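Local coordinates for protein ATP phosphoribosyltransferase (Methanobacterium thermoautotrophicum, PDB 2VD3) that probably catalyses the magnesium-dependent joining of ATP and 5-phosphoribose 1-diphosphate into phosphoribosyl-ATP, the first step of histidine biosynthesis, and is inhibited by histidine, at residues 88-93 against 209-214; 218-223 against 280-285; 222-227 against 250-255; 236-241 against 256-261. All coordinates share one frame; numbering follows the deposited sequence.

Contact 1: residues 88-93 against 209-214; sequences DLKYGR and GVIDAE
The connection between strands 84-88 and 94-101 meets the C-terminal end of helix 197-212, chiefly where Lys90 and Leu89 receive Ile211. Ile211 holds CG1 anti to its carbonyl carbon (chi1 -73°), which turns CD1 onto the loop: it touches Leu89 CD2 at 3.4 Å and lies 3.3 Å from Asp88 O. Its other branch, CG2, packs against the aliphatic part of Lys90, with CG2 only 3.3 Å from Lys90 CD. A beta-branched, wholly apolar residue suits this spot, having one methyl for each neighbour. The lysine chain bends at chi3 and carries its ammonium past the isoleucine to two oxygens. Lys90 NZ forms a salt bridge with Glu214 OE1 at 2.7 Å, using that oxygen's anti lone pair, and hydrogen-bonds to Ile211 O at 3.0 Å from a position tilted 35° out of the carbonyl plane. Within the loop Asp88 OD1 accepts from Lys90 N, an Asx turn, and on the opposite face of the carboxylate takes the Arg93 NH2 salt bridge; OD2 is held by Ser183 and Lys185. An alanine at Ile211 is likely to leave Leu89 CD2 and the Lys90 methylenes without their apolar neighbour, letting the lysine chain shift. Near the helix end Ile211 O has a weak backbone bond from Glu214 N, so Lys90 NZ supplies a second donor, and its charge would probably be favoured by the helix dipole as well as by the glutamate.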
loop_
_atom_site.group_PDB
_atom_site.type_symbol
_atom_site.label_atom_id
_atom_site.label_comp_id
_atom_site.label_asym_id
_atom_site.label_seq_id
_atom_site.Cartn_x
_atom_site.Cartn_y
_atom_site.Cartn_z
ATOM N N ASP A 88 -25.311 21.583 -8.975
ATOM C CA ASP A 88 -24.575 21.355 -7.748
ATOM C C ASP A 88 -24.927 19.951 -7.284
ATOM O O ASP A 88 -26.094 19.558 -7.323
ATOM C CB ASP A 88 -24.913 22.389 -6.684
ATOM C CG ASP A 88 -24.201 22.115 -5.374
ATOM O OD1 ASP A 88 -24.617 21.176 -4.669
ATOM O OD2 ASP A 88 -23.223 22.823 -5.049
ATOM N N LEU A 89 -23.919 19.193 -6.851
ATOM C CA LEU A 89 -24.115 17.772 -6.538
ATOM C C LEU A 89 -24.292 17.442 -5.056
ATOM O O LEU A 89 -24.456 16.276 -4.691
ATOM C CB LEU A 89 -23.014 16.924 -7.179
ATOM C CG LEU A 89 -22.966 17.053 -8.702
ATOM C CD1 LEU A 89 -21.755 16.340 -9.273
ATOM C CD2 LEU A 89 -24.256 16.564 -9.349
ATOM N N LYS A 90 -24.258 18.478 -4.217
ATOM C CA LYS A 90 -24.643 18.406 -2.805
ATOM C C LYS A 90 -23.785 17.508 -1.924
ATOM O O LYS A 90 -24.206 17.107 -0.846
ATOM C CB LYS A 90 -26.136 18.072 -2.649
ATOM C CG LYS A 90 -27.032 19.300 -2.738
ATOM C CD LYS A 90 -28.493 18.946 -2.995
ATOM C CE LYS A 90 -29.201 18.445 -1.743
ATOM N NZ LYS A 90 -30.423 17.647 -2.087
ATOM N N TYR A 91 -22.574 17.215 -2.375
ATOM C CA TYR A 91 -21.610 16.493 -1.552
ATOM C C TYR A 91 -20.237 17.149 -1.681
ATOM O O TYR A 91 -20.033 18.035 -2.522
ATOM C CB TYR A 91 -21.574 15.000 -1.929
ATOM C CG TYR A 91 -20.795 14.658 -3.191
ATOM C CD1 TYR A 91 -21.369 14.791 -4.457
ATOM C CD2 TYR A 91 -19.481 14.196 -3.111
ATOM C CE1 TYR A 91 -20.652 14.464 -5.617
ATOM C CE2 TYR A 91 -18.755 13.874 -4.251
ATOM C CZ TYR A 91 -19.340 14.005 -5.501
ATOM O OH TYR A 91 -18.603 13.676 -6.614
ATOM N N GLY A 92 -19.304 16.723 -0.839
ATOM C CA GLY A 92 -17.934 17.227 -0.901
ATOM C C GLY A 92 -17.848 18.704 -0.604
ATOM O O GLY A 92 -17.089 19.428 -1.224
ATOM N N ARG A 93 -18.647 19.150 0.352
ATOM C CA ARG A 93 -18.656 20.549 0.744
ATOM C C ARG A 93 -17.534 20.869 1.726
ATOM O O ARG A 93 -17.208 20.071 2.610
ATOM C CB ARG A 93 -20.030 20.954 1.260
ATOM C CG ARG A 93 -21.088 20.673 0.204
ATOM C CD ARG A 93 -22.413 21.302 0.499
ATOM N NE ARG A 93 -23.200 21.341 -0.730
ATOM C CZ ARG A 93 -24.474 21.714 -0.799
ATOM N NH1 ARG A 93 -25.130 22.077 0.295
ATOM N NH2 ARG A 93 -25.095 21.726 -1.967
ATOM N N GLY A 209 -32.315 13.925 -10.613
ATOM C CA GLY A 209 -33.217 13.018 -9.901
ATOM C C GLY A 209 -32.664 12.360 -8.640
ATOM O O GLY A 209 -33.379 12.228 -7.650
ATOM N N VAL A 210 -31.400 11.947 -8.668
ATOM C CA VAL A 210 -30.747 11.344 -7.496
ATOM C C VAL A 210 -30.521 12.379 -6.393
ATOM O O VAL A 210 -30.609 12.056 -5.206
ATOM C CB VAL A 210 -29.410 10.652 -7.878
ATOM C CG1 VAL A 210 -28.596 10.259 -6.649
ATOM C CG2 VAL A 210 -29.685 9.430 -8.733
ATOM N N ILE A 211 -30.246 13.619 -6.790
ATOM C CA ILE A 211 -29.999 14.700 -5.840
ATOM C C ILE A 211 -31.266 15.109 -5.107
ATOM O O ILE A 211 -31.226 15.447 -3.921
ATOM C CB ILE A 211 -29.375 15.932 -6.537
ATOM C CG1 ILE A 211 -27.912 15.651 -6.889
ATOM C CG2 ILE A 211 -29.455 17.167 -5.644
ATOM C CD1 ILE A 211 -27.407 16.550 -7.951
ATOM N N ASP A 212 -32.393 15.083 -5.813
ATOM C CA ASP A 212 -33.668 15.430 -5.203
ATOM C C ASP A 212 -34.197 14.306 -4.323
ATOM O O ASP A 212 -35.134 14.510 -3.546
ATOM C CB ASP A 212 -34.702 15.806 -6.273
ATOM C CG ASP A 212 -34.324 17.065 -7.043
ATOM O OD1 ASP A 212 -33.633 17.943 -6.473
ATOM O OD2 ASP A 212 -34.723 17.173 -8.225
ATOM N N ALA A 213 -33.599 13.124 -4.447
ATOM C CA ALA A 213 -33.976 11.984 -3.604
ATOM C C ALA A 213 -33.260 12.003 -2.251
ATOM O O ALA A 213 -33.623 11.240 -1.349
ATOM C CB ALA A 213 -33.729 10.657 -4.334
ATOM N N GLU A 214 -32.253 12.872 -2.118
ATOM C CA GLU A 214 -31.449 12.953 -0.897
ATOM C C GLU A 214 -32.312 13.353 0.290
ATOM O O GLU A 214 -33.067 14.321 0.220
ATOM C CB GLU A 214 -30.256 13.908 -1.061
ATOM C CG GLU A 214 -29.430 14.170 0.226
ATOM C CD GLU A 214 -29.881 15.425 1.002
ATOM O OE1 GLU A 214 -30.086 16.486 0.363
ATOM O OE2 GLU A 214 -30.013 15.359 2.251
#

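Contact 2: residues 218-223 against 280-285; sequences LVMLNI and LVVPIE. With HIS (histidine), chain C.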
loop_
_atom_site.group_PDB
_atom_site.type_symbol
_atom_site.label_atom_id
_atom_site.label_comp_id
_atom_site.label_asym_id
_atom_site.label_seq_id
_atom_site.Cartn_x
_atom_site.Cartn_y
_atom_site.Cartn_z
ATOM N N LEU A 218 -39.435 6.636 1.394
ATOM C CA LEU A 218 -40.849 6.249 1.293
ATOM C C LEU A 218 -41.277 5.477 2.547
ATOM O O LEU A 218 -40.841 4.337 2.769
ATOM C CB LEU A 218 -41.112 5.419 0.024
ATOM C CG LEU A 218 -42.523 4.862 -0.221
ATOM C CD1 LEU A 218 -43.482 5.944 -0.645
ATOM C CD2 LEU A 218 -42.497 3.744 -1.264
ATOM N N VAL A 219 -42.138 6.105 3.349
ATOM C CA VAL A 219 -42.579 5.540 4.620
ATOM C C VAL A 219 -43.928 4.828 4.481
ATOM O O VAL A 219 -44.888 5.408 3.984
ATOM C CB VAL A 219 -42.612 6.617 5.735
ATOM C CG1 VAL A 219 -43.201 6.065 7.039
ATOM C CG2 VAL A 219 -41.212 7.149 5.974
ATOM N N MET A 220 -43.971 3.568 4.918
ATOM C CA MET A 220 -45.176 2.732 4.848
ATOM C C MET A 220 -45.578 2.248 6.240
ATOM O O MET A 220 -44.718 1.961 7.075
ATOM C CB MET A 220 -44.945 1.502 3.964
ATOM C CG MET A 220 -44.503 1.788 2.551
ATOM S SD MET A 220 -43.768 0.351 1.751
ATOM C CE MET A 220 -45.194 -0.528 1.127
ATOM N N LEU A 221 -46.887 2.143 6.470
ATOM C CA LEU A 221 -47.421 1.703 7.763
ATOM C C LEU A 221 -48.788 1.040 7.635
ATOM O O LEU A 221 -49.539 1.317 6.697
ATOM C CB LEU A 221 -47.502 2.873 8.755
ATOM C CG LEU A 221 -48.310 4.133 8.410
ATOM C CD1 LEU A 221 -49.827 3.944 8.555
ATOM C CD2 LEU A 221 -47.859 5.260 9.302
ATOM N N ASN A 222 -49.095 0.169 8.592
ATOM C CA ASN A 222 -50.422 -0.405 8.732
ATOM C C ASN A 222 -51.199 0.336 9.822
ATOM O O ASN A 222 -50.723 0.471 10.949
ATOM C CB ASN A 222 -50.327 -1.897 9.061
ATOM C CG ASN A 222 -49.778 -2.719 7.909
ATOM O OD1 ASN A 222 -50.046 -2.438 6.738
ATOM N ND2 ASN A 222 -49.016 -3.758 8.240
ATOM N N ILE A 223 -52.387 0.827 9.474
ATOM C CA ILE A 223 -53.237 1.536 10.429
ATOM C C ILE A 223 -54.659 0.993 10.407
ATOM O O ILE A 223 -55.181 0.641 9.348
ATOM C CB ILE A 223 -53.224 3.086 10.196
ATOM C CG1 ILE A 223 -53.888 3.835 11.351
ATOM C CG2 ILE A 223 -53.900 3.466 8.897
ATOM C CD1 ILE A 223 -53.087 3.870 12.623
ATOM N N LEU A 280 -42.329 1.012 7.923
ATOM C CA LEU A 280 -41.242 0.680 7.027
ATOM C C LEU A 280 -40.709 1.949 6.424
ATOM O O LEU A 280 -41.474 2.871 6.081
ATOM C CB LEU A 280 -41.714 -0.243 5.897
ATOM C CG LEU A 280 -42.743 -1.343 6.168
ATOM C CD1 LEU A 280 -43.014 -2.082 4.884
ATOM C CD2 LEU A 280 -42.299 -2.299 7.285
ATOM N N VAL A 281 -39.388 1.995 6.305
ATOM C CA VAL A 281 -38.725 3.064 5.594
ATOM C C VAL A 281 -38.030 2.410 4.419
ATOM O O VAL A 281 -37.122 1.609 4.606
ATOM C CB VAL A 281 -37.734 3.832 6.496
ATOM C CG1 VAL A 281 -37.180 5.042 5.759
ATOM C CG2 VAL A 281 -38.422 4.284 7.798
ATOM N N VAL A 282 -38.502 2.732 3.214
ATOM C CA VAL A 282 -38.045 2.120 1.967
ATOM C C VAL A 282 -37.222 3.174 1.207
ATOM O O VAL A 282 -37.627 4.336 1.150
ATOM C CB VAL A 282 -39.267 1.673 1.103
ATOM C CG1 VAL A 282 -38.832 0.972 -0.171
ATOM C CG2 VAL A 282 -40.197 0.776 1.889
ATOM N N PRO A 283 -36.075 2.780 0.617
ATOM C CA PRO A 283 -35.260 3.767 -0.085
ATOM C C PRO A 283 -35.878 4.220 -1.411
ATOM O O PRO A 283 -36.597 3.451 -2.068
ATOM C CB PRO A 283 -33.955 3.014 -0.359
ATOM C CG PRO A 283 -34.364 1.583 -0.436
ATOM C CD PRO A 283 -35.481 1.431 0.559
ATOM N N ILE A 284 -35.595 5.469 -1.777
ATOM C CA ILE A 284 -35.978 6.011 -3.070
ATOM C C ILE A 284 -34.704 6.401 -3.821
ATOM O O ILE A 284 -33.898 7.179 -3.312
ATOM C CB ILE A 284 -36.915 7.250 -2.922
ATOM C CG1 ILE A 284 -38.202 6.868 -2.171
ATOM C CG2 ILE A 284 -37.241 7.846 -4.293
ATOM C CD1 ILE A 284 -39.109 8.058 -1.807
ATOM N N GLU A 285 -34.526 5.878 -5.029
ATOM C CA GLU A 285 -33.322 6.173 -5.802
ATOM C C GLU A 285 -33.366 7.539 -6.507
ATOM O O GLU A 285 -32.392 8.289 -6.499
ATOM C CB GLU A 285 -33.053 5.045 -6.798
ATOM C CG GLU A 285 -31.619 4.951 -7.262
ATOM C CD GLU A 285 -31.409 3.813 -8.236
ATOM O OE1 GLU A 285 -30.614 2.902 -7.924
ATOM O OE2 GLU A 285 -32.044 3.819 -9.309
HETATM N N HIS C . -49.344 -4.784 4.790
HETATM C CA HIS C . -48.020 -5.461 4.587
HETATM C C HIS C . -47.546 -6.147 5.862
HETATM O O HIS C . -46.600 -6.933 5.835
HETATM C CB HIS C . -46.962 -4.458 4.116
HETATM C CG HIS C . -46.812 -3.268 5.014
HETATM N ND1 HIS C . -47.141 -1.989 4.616
HETATM C CD2 HIS C . -46.370 -3.164 6.289
HETATM C CE1 HIS C . -46.909 -1.148 5.610
HETATM N NE2 HIS C . -46.445 -1.838 6.638
HETATM O OXT HIS C . -48.092 -5.928 6.951
#
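Met220, Leu280 and Val282 interlock on one face of an antiparallel strand pair, the methionine sulfur dropping into the dip between the other two. Met220 SD lies 3.6 Å from Val282 CG2 and 4.0 Å from Leu280 CD1; the unbranched thioether, bent at chi3, turns its sulfur to both neighbours. On the same face the Leu218 CB shoulder rests against Ile284 CD1 at 3.8 Å, where the chain turns in after Pro283. On the reverse face the fit is looser: Val219 and Val281, a non-hydrogen-bonded pair, bring their CG2 methyls to 4.4 Å. Four backbone bonds fix this register, Leu218 exchanging two with Val282 and Met220 two with Leu280; the straightest, Leu280 N to Met220 O, measures 2.7 Å with 173° at the hydrogen. At the Met220-Leu280 end of the pairing the bound histidine brings its imidazole CE1 to 3.7 Å from Met220 CB, with Leu280 CG near NE2. Asn222 reads both ends of the ligand backbone: OD1 accepts from the amino N at 3.1 Å, while ND2 donates to OXT at 2.7 Å and also to Asp278. A leucine in place of Asn222 would probably leave the ligand's amino and carboxylate groups each short of a partner on this side of the pocket. Strand 216-224 continues the sheet through strand 252-260, whereas Leu280 and Val281 pair with a strand of a second subunit, carrying the sheet across the interface; Val282 and Pro283 meet their counterparts in a third subunit.

Contact 3: residues 222-227 against 250-255; sequences NIDRKN and NGVVAV. With HIS (histidine), chain C.
The Arg225 guanidinium has Val253 CG1 over one of its faces, 4.0 Å above the plane and displaced toward the rim, so a valine methyl supports the flat group as the extended arginine chain crosses it at about a right angle. Its NH2 also makes a weak, long ion pair with Glu245. Two further flat groups meet nearby: the Asp224 carboxylate and the Asn250 amide stand 57° apart, with Asp224 OD1 2.8 Å from Asn250 ND2, and Val252 CG2 fills in beside that oxygen. From this polar end the strands are joined by backbone bonds. Ile223 N donates to Val253 O at 2.9 Å in a nearly straight bond, and Val253 N returns one to Ile223 O; Arg225 N then takes Gly251 O at 2.8 Å, the glycine sitting at the centre of an inverse gamma turn that leads into the strand. On one face Ile223 and Val253 lie side by side and point the same way. Ile223 CG2 occupies the crowded position between N and carbonyl carbon, and from there reaches Val253 CG2 at 3.4 Å and Val255 CG2 at 3.8 Å. Beta-branched residues suit such extended backbone. This apolar face is covered by Leu228 and Val231 of helix 228-234, while strand 242-246 flanks 252-260 on its far edge, setting the contact between the two middle strands of the four-stranded sheet.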
loop_
_atom_site.group_PDB
_atom_site.type_symbol
_atom_site.label_atom_id
_atom_site.label_comp_id
_atom_site.label_asym_id
_atom_site.label_seq_id
_atom_site.Cartn_x
_atom_site.Cartn_y
_atom_site.Cartn_z
ATOM N N ASN A 222 -49.095 0.169 8.592
ATOM C CA ASN A 222 -50.422 -0.405 8.732
ATOM C C ASN A 222 -51.199 0.336 9.822
ATOM O O ASN A 222 -50.723 0.471 10.949
ATOM C CB ASN A 222 -50.327 -1.897 9.061
ATOM C CG ASN A 222 -49.778 -2.719 7.909
ATOM O OD1 ASN A 222 -50.046 -2.438 6.738
ATOM N ND2 ASN A 222 -49.016 -3.758 8.240
ATOM N N ILE A 223 -52.387 0.827 9.474
ATOM C CA ILE A 223 -53.237 1.536 10.429
ATOM C C ILE A 223 -54.659 0.993 10.407
ATOM O O ILE A 223 -55.181 0.641 9.348
ATOM C CB ILE A 223 -53.224 3.086 10.196
ATOM C CG1 ILE A 223 -53.888 3.835 11.351
ATOM C CG2 ILE A 223 -53.900 3.466 8.897
ATOM C CD1 ILE A 223 -53.087 3.870 12.623
ATOM N N ASP A 224 -55.271 0.907 11.585
ATOM C CA ASP A 224 -56.691 0.603 11.684
ATOM C C ASP A 224 -57.462 1.817 11.173
ATOM O O ASP A 224 -57.123 2.963 11.500
ATOM C CB ASP A 224 -57.080 0.242 13.124
ATOM C CG ASP A 224 -56.311 -0.968 13.651
ATOM O OD1 ASP A 224 -56.883 -2.081 13.661
ATOM O OD2 ASP A 224 -55.129 -0.812 14.039
ATOM N N ARG A 225 -58.484 1.551 10.359
ATOM C CA ARG A 225 -59.263 2.581 9.658
ATOM C C ARG A 225 -59.825 3.695 10.553
ATOM O O ARG A 225 -59.962 4.838 10.108
ATOM C CB ARG A 225 -60.406 1.920 8.886
ATOM C CG ARG A 225 -60.907 2.711 7.705
ATOM C CD ARG A 225 -61.456 1.775 6.660
ATOM N NE ARG A 225 -61.571 2.436 5.365
ATOM C CZ ARG A 225 -61.601 1.798 4.198
ATOM N NH1 ARG A 225 -61.706 2.490 3.070
ATOM N NH2 ARG A 225 -61.522 0.473 4.158
ATOM N N LYS A 226 -60.149 3.354 11.801
ATOM C CA LYS A 226 -60.667 4.324 12.774
ATOM C C LYS A 226 -59.688 5.476 13.036
ATOM O O LYS A 226 -60.091 6.565 13.453
ATOM C CB LYS A 226 -61.051 3.627 14.088
ATOM C CG LYS A 226 -59.931 2.796 14.709
ATOM C CD LYS A 226 -60.435 1.937 15.856
ATOM C CE LYS A 226 -59.346 0.985 16.336
ATOM N NZ LYS A 226 -59.872 -0.002 17.319
ATOM N N ASN A 227 -58.407 5.226 12.772
ATOM C CA ASN A 227 -57.355 6.215 12.977
ATOM C C ASN A 227 -56.743 6.775 11.687
ATOM O O ASN A 227 -55.822 7.590 11.741
ATOM C CB ASN A 227 -56.269 5.631 13.883
ATOM C CG ASN A 227 -56.776 5.336 15.281
ATOM O OD1 ASN A 227 -57.421 6.175 15.908
ATOM N ND2 ASN A 227 -56.485 4.137 15.779
ATOM N N ASN A 250 -59.363 -6.754 11.307
ATOM C CA ASN A 250 -59.928 -5.409 11.402
ATOM C C ASN A 250 -59.938 -4.742 10.026
ATOM O O ASN A 250 -59.302 -5.233 9.089
ATOM C CB ASN A 250 -59.117 -4.559 12.394
ATOM C CG ASN A 250 -59.947 -3.450 13.048
ATOM O OD1 ASN A 250 -60.925 -3.719 13.761
ATOM N ND2 ASN A 250 -59.546 -2.200 12.825
ATOM N N GLY A 251 -60.666 -3.636 9.904
ATOM C CA GLY A 251 -60.562 -2.777 8.732
ATOM C C GLY A 251 -59.240 -2.029 8.797
ATOM O O GLY A 251 -59.189 -0.869 9.202
ATOM N N VAL A 252 -58.163 -2.713 8.423
ATOM C CA VAL A 252 -56.832 -2.120 8.424
ATOM C C VAL A 252 -56.506 -1.643 7.018
ATOM O O VAL A 252 -56.773 -2.344 6.041
ATOM C CB VAL A 252 -55.755 -3.122 8.916
ATOM C CG1 VAL A 252 -54.346 -2.608 8.634
ATOM C CG2 VAL A 252 -55.924 -3.392 10.397
ATOM N N VAL A 253 -55.951 -0.438 6.925
ATOM C CA VAL A 253 -55.388 0.045 5.667
ATOM C C VAL A 253 -53.865 0.161 5.760
ATOM O O VAL A 253 -53.296 0.119 6.855
ATOM C CB VAL A 253 -56.031 1.384 5.188
ATOM C CG1 VAL A 253 -57.529 1.208 4.938
ATOM C CG2 VAL A 253 -55.781 2.512 6.173
ATOM N N ALA A 254 -53.220 0.267 4.603
ATOM C CA ALA A 254 -51.789 0.535 4.514
ATOM C C ALA A 254 -51.616 1.925 3.928
ATOM O O ALA A 254 -52.271 2.276 2.945
ATOM C CB ALA A 254 -51.100 -0.496 3.645
ATOM N N VAL A 255 -50.754 2.726 4.544
ATOM C CA VAL A 255 -50.577 4.108 4.125
ATOM C C VAL A 255 -49.119 4.350 3.767
ATOM O O VAL A 255 -48.225 4.044 4.566
ATOM C CB VAL A 255 -50.998 5.095 5.234
ATOM C CG1 VAL A 255 -50.871 6.532 4.753
ATOM C CG2 VAL A 255 -52.416 4.824 5.691
HETATM N N HIS C . -49.344 -4.784 4.790
HETATM C CA HIS C . -48.020 -5.461 4.587
HETATM C C HIS C . -47.546 -6.147 5.862
HETATM O O HIS C . -46.600 -6.933 5.835
HETATM C CB HIS C . -46.962 -4.458 4.116
HETATM C CG HIS C . -46.812 -3.268 5.014
HETATM N ND1 HIS C . -47.141 -1.989 4.616
HETATM C CD2 HIS C . -46.370 -3.164 6.289
HETATM C CE1 HIS C . -46.909 -1.148 5.610
HETATM N NE2 HIS C . -46.445 -1.838 6.638
HETATM O OXT HIS C . -48.092 -5.928 6.951
#

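Contact 4: residues 236-241 against 256-261; sequences PGMTGP and HAVVDE. With HIS (histidine), chain B.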
loop_
_atom_site.group_PDB
_atom_site.type_symbol
_atom_site.label_atom_id
_atom_site.label_comp_id
_atom_site.label_asym_id
_atom_site.label_seq_id
_atom_site.Cartn_x
_atom_site.Cartn_y
_atom_site.Cartn_z
ATOM N N PRO A 236 -48.511 14.253 5.030
ATOM C CA PRO A 236 -49.093 14.862 3.830
ATOM C C PRO A 236 -48.460 14.304 2.549
ATOM O O PRO A 236 -49.131 14.191 1.528
ATOM C CB PRO A 236 -48.779 16.353 3.991
ATOM C CG PRO A 236 -48.311 16.525 5.405
ATOM C CD PRO A 236 -47.721 15.222 5.807
ATOM N N GLY A 237 -47.182 13.943 2.620
ATOM C CA GLY A 237 -46.461 13.423 1.469
ATOM C C GLY A 237 -46.366 14.458 0.367
ATOM O O GLY A 237 -46.383 15.667 0.631
ATOM N N MET A 238 -46.282 13.990 -0.874
ATOM C CA MET A 238 -46.062 14.897 -1.991
ATOM C C MET A 238 -47.345 15.542 -2.511
ATOM O O MET A 238 -47.400 16.759 -2.675
ATOM C CB MET A 238 -45.226 14.228 -3.086
ATOM C CG MET A 238 -43.750 14.583 -2.954
ATOM S SD MET A 238 -42.573 13.522 -3.817
ATOM C CE MET A 238 -41.073 14.474 -3.604
ATOM N N THR A 239 -48.372 14.729 -2.746
ATOM C CA THR A 239 -49.714 15.229 -3.058
ATOM C C THR A 239 -50.672 14.856 -1.924
ATOM O O THR A 239 -51.587 15.609 -1.588
ATOM C CB THR A 239 -50.229 14.649 -4.397
ATOM O OG1 THR A 239 -49.314 14.987 -5.444
ATOM C CG2 THR A 239 -51.594 15.207 -4.749
ATOM N N GLY A 240 -50.432 13.686 -1.340
ATOM C CA GLY A 240 -51.266 13.106 -0.294
ATOM C C GLY A 240 -50.891 11.641 -0.121
ATOM O O GLY A 240 -50.403 11.011 -1.072
ATOM N N PRO A 241 -51.117 11.085 1.087
ATOM C CA PRO A 241 -50.746 9.698 1.373
ATOM C C PRO A 241 -51.511 8.709 0.505
ATOM O O PRO A 241 -52.689 8.924 0.201
ATOM C CB PRO A 241 -51.141 9.522 2.843
ATOM C CG PRO A 241 -52.160 10.571 3.101
ATOM C CD PRO A 241 -51.753 11.732 2.247
ATOM N N HIS A 256 -48.870 4.860 2.560
ATOM C CA HIS A 256 -47.514 5.202 2.116
ATOM C C HIS A 256 -47.389 6.694 1.765
ATOM O O HIS A 256 -48.284 7.250 1.130
ATOM C CB HIS A 256 -47.094 4.355 0.898
ATOM C CG HIS A 256 -47.613 2.944 0.906
ATOM N ND1 HIS A 256 -48.035 2.305 -0.241
ATOM C CD2 HIS A 256 -47.775 2.049 1.912
ATOM C CE1 HIS A 256 -48.432 1.082 0.057
ATOM N NE2 HIS A 256 -48.288 0.902 1.357
ATOM N N ALA A 257 -46.275 7.309 2.155
ATOM C CA ALA A 257 -45.981 8.697 1.821
ATOM C C ALA A 257 -44.478 8.911 1.771
ATOM O O ALA A 257 -43.723 8.293 2.525
ATOM C CB ALA A 257 -46.615 9.634 2.827
ATOM N N VAL A 258 -44.053 9.777 0.858
ATOM C CA VAL A 258 -42.667 10.226 0.801
ATOM C C VAL A 258 -42.462 11.196 1.966
ATOM O O VAL A 258 -43.259 12.118 2.164
ATOM C CB VAL A 258 -42.359 10.933 -0.540
ATOM C CG1 VAL A 258 -40.872 11.276 -0.641
ATOM C CG2 VAL A 258 -42.798 10.073 -1.723
ATOM N N VAL A 259 -41.428 10.956 2.771
ATOM C CA VAL A 259 -41.151 11.836 3.908
ATOM C C VAL A 259 -39.671 12.231 3.959
ATOM O O VAL A 259 -38.799 11.445 3.601
ATOM C CB VAL A 259 -41.629 11.241 5.271
ATOM C CG1 VAL A 259 -42.862 10.355 5.096
ATOM C CG2 VAL A 259 -40.530 10.470 5.960
ATOM N N ASP A 260 -39.397 13.455 4.395
ATOM C CA ASP A 260 -38.027 13.910 4.554
ATOM C C ASP A 260 -37.403 13.397 5.849
ATOM O O ASP A 260 -38.085 13.294 6.863
ATOM C CB ASP A 260 -37.952 15.434 4.519
ATOM C CG ASP A 260 -36.529 15.929 4.411
ATOM O OD1 ASP A 260 -35.953 15.845 3.307
ATOM O OD2 ASP A 260 -35.976 16.375 5.433
ATOM N N GLU A 261 -36.101 13.107 5.806
ATOM C CA GLU A 261 -35.357 12.583 6.958
ATOM C C GLU A 261 -35.380 13.462 8.213
ATOM O O GLU A 261 -35.278 12.944 9.322
ATOM C CB GLU A 261 -33.912 12.266 6.572
ATOM C CG GLU A 261 -33.771 11.045 5.661
ATOM C CD GLU A 261 -33.554 9.743 6.421
ATOM O OE1 GLU A 261 -32.502 9.108 6.197
ATOM O OE2 GLU A 261 -34.424 9.348 7.229
HETATM N N HIS B . -48.842 9.372 -2.698
HETATM C CA HIS B . -47.579 9.459 -1.892
HETATM C C HIS B . -47.020 10.876 -1.886
HETATM O O HIS B . -46.122 11.192 -1.108
HETATM C CB HIS B . -46.522 8.489 -2.431
HETATM C CG HIS B . -46.228 8.662 -3.890
HETATM N ND1 HIS B . -46.529 7.697 -4.829
HETATM C CD2 HIS B . -45.663 9.686 -4.571
HETATM C CE1 HIS B . -46.162 8.122 -6.027
HETATM N NE2 HIS B . -45.637 9.329 -5.896
HETATM O OXT HIS B . -47.449 11.739 -2.664
HETATM O O HOH W 1 -45.352 13.207 4.692
#
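The carboxylate end of the histidine-binding pocket is formed where loop 236-241 runs past residues 256-260 of strand 252-260, with Gly237 and Met238 facing Ala257 and Val258. Backbone N-H groups of both segments hold the carboxylate. Met238 N donates to the ligand O at 2.8 Å, and Val258 N, across the cleft, reaches the same oxygen at 3.2 Å in a nearly straight bond of 171°. The other carboxylate oxygen, OXT, takes Thr239 N at 3.1 Å and, more weakly, Met238 N, while Gly240 O receives the ligand's amino N at 2.8 Å. Glycine suits position 237: its phi is positive, and a beta carbon there would collide with the ligand O and press on Ala257 CB. The strand belongs to a ferredoxin-like domain, beta-alpha-beta-beta-alpha-beta with strand order 2-3-1-4, and the loop is its link from helix 228-234 to strand 242-246. Loop and strand themselves touch lightly. Gly237 CA directs a C-H at Val258 O over 3.5 Å, and Pro241 CA makes a similar, more bent approach to His256 O. A water takes Gly237 N at 2.9 Å and only weakly serves Val258 O. Farther along, the Met238 chain, extended beyond CG, brings SD to 4.0 Å from Val258 CG2, an apolar cover beside the charged carboxylate. Thr242 of this chain adds its hydroxyl to the histidine, and Asn222 and Asp278 O of the third subunit bind it from across the interface.

Contact 1 stands apart, a partly exposed junction held by a lysine's charge and a few methyls, whereas contacts 2, 3 and 4 are buried within the ferredoxin-like C-terminal domain. It still abuts contact 2, for Ala213 packs on Ile284 and Glu285. Contacts 2 and 3 share strand 216-224 and are ordinary sheet pairing, one on each of its edges; contacts 3 and 4 share strand 252-260. In 222-227 against 250-255 polar chains gather at the turn end of the pair, while the side chains meeting across 218-223 and 280-285 are apolar. Contact 4 instead joins loop to strand largely through a ligand, and histidine molecules touch contacts 2, 3 and 4, binding between subunits.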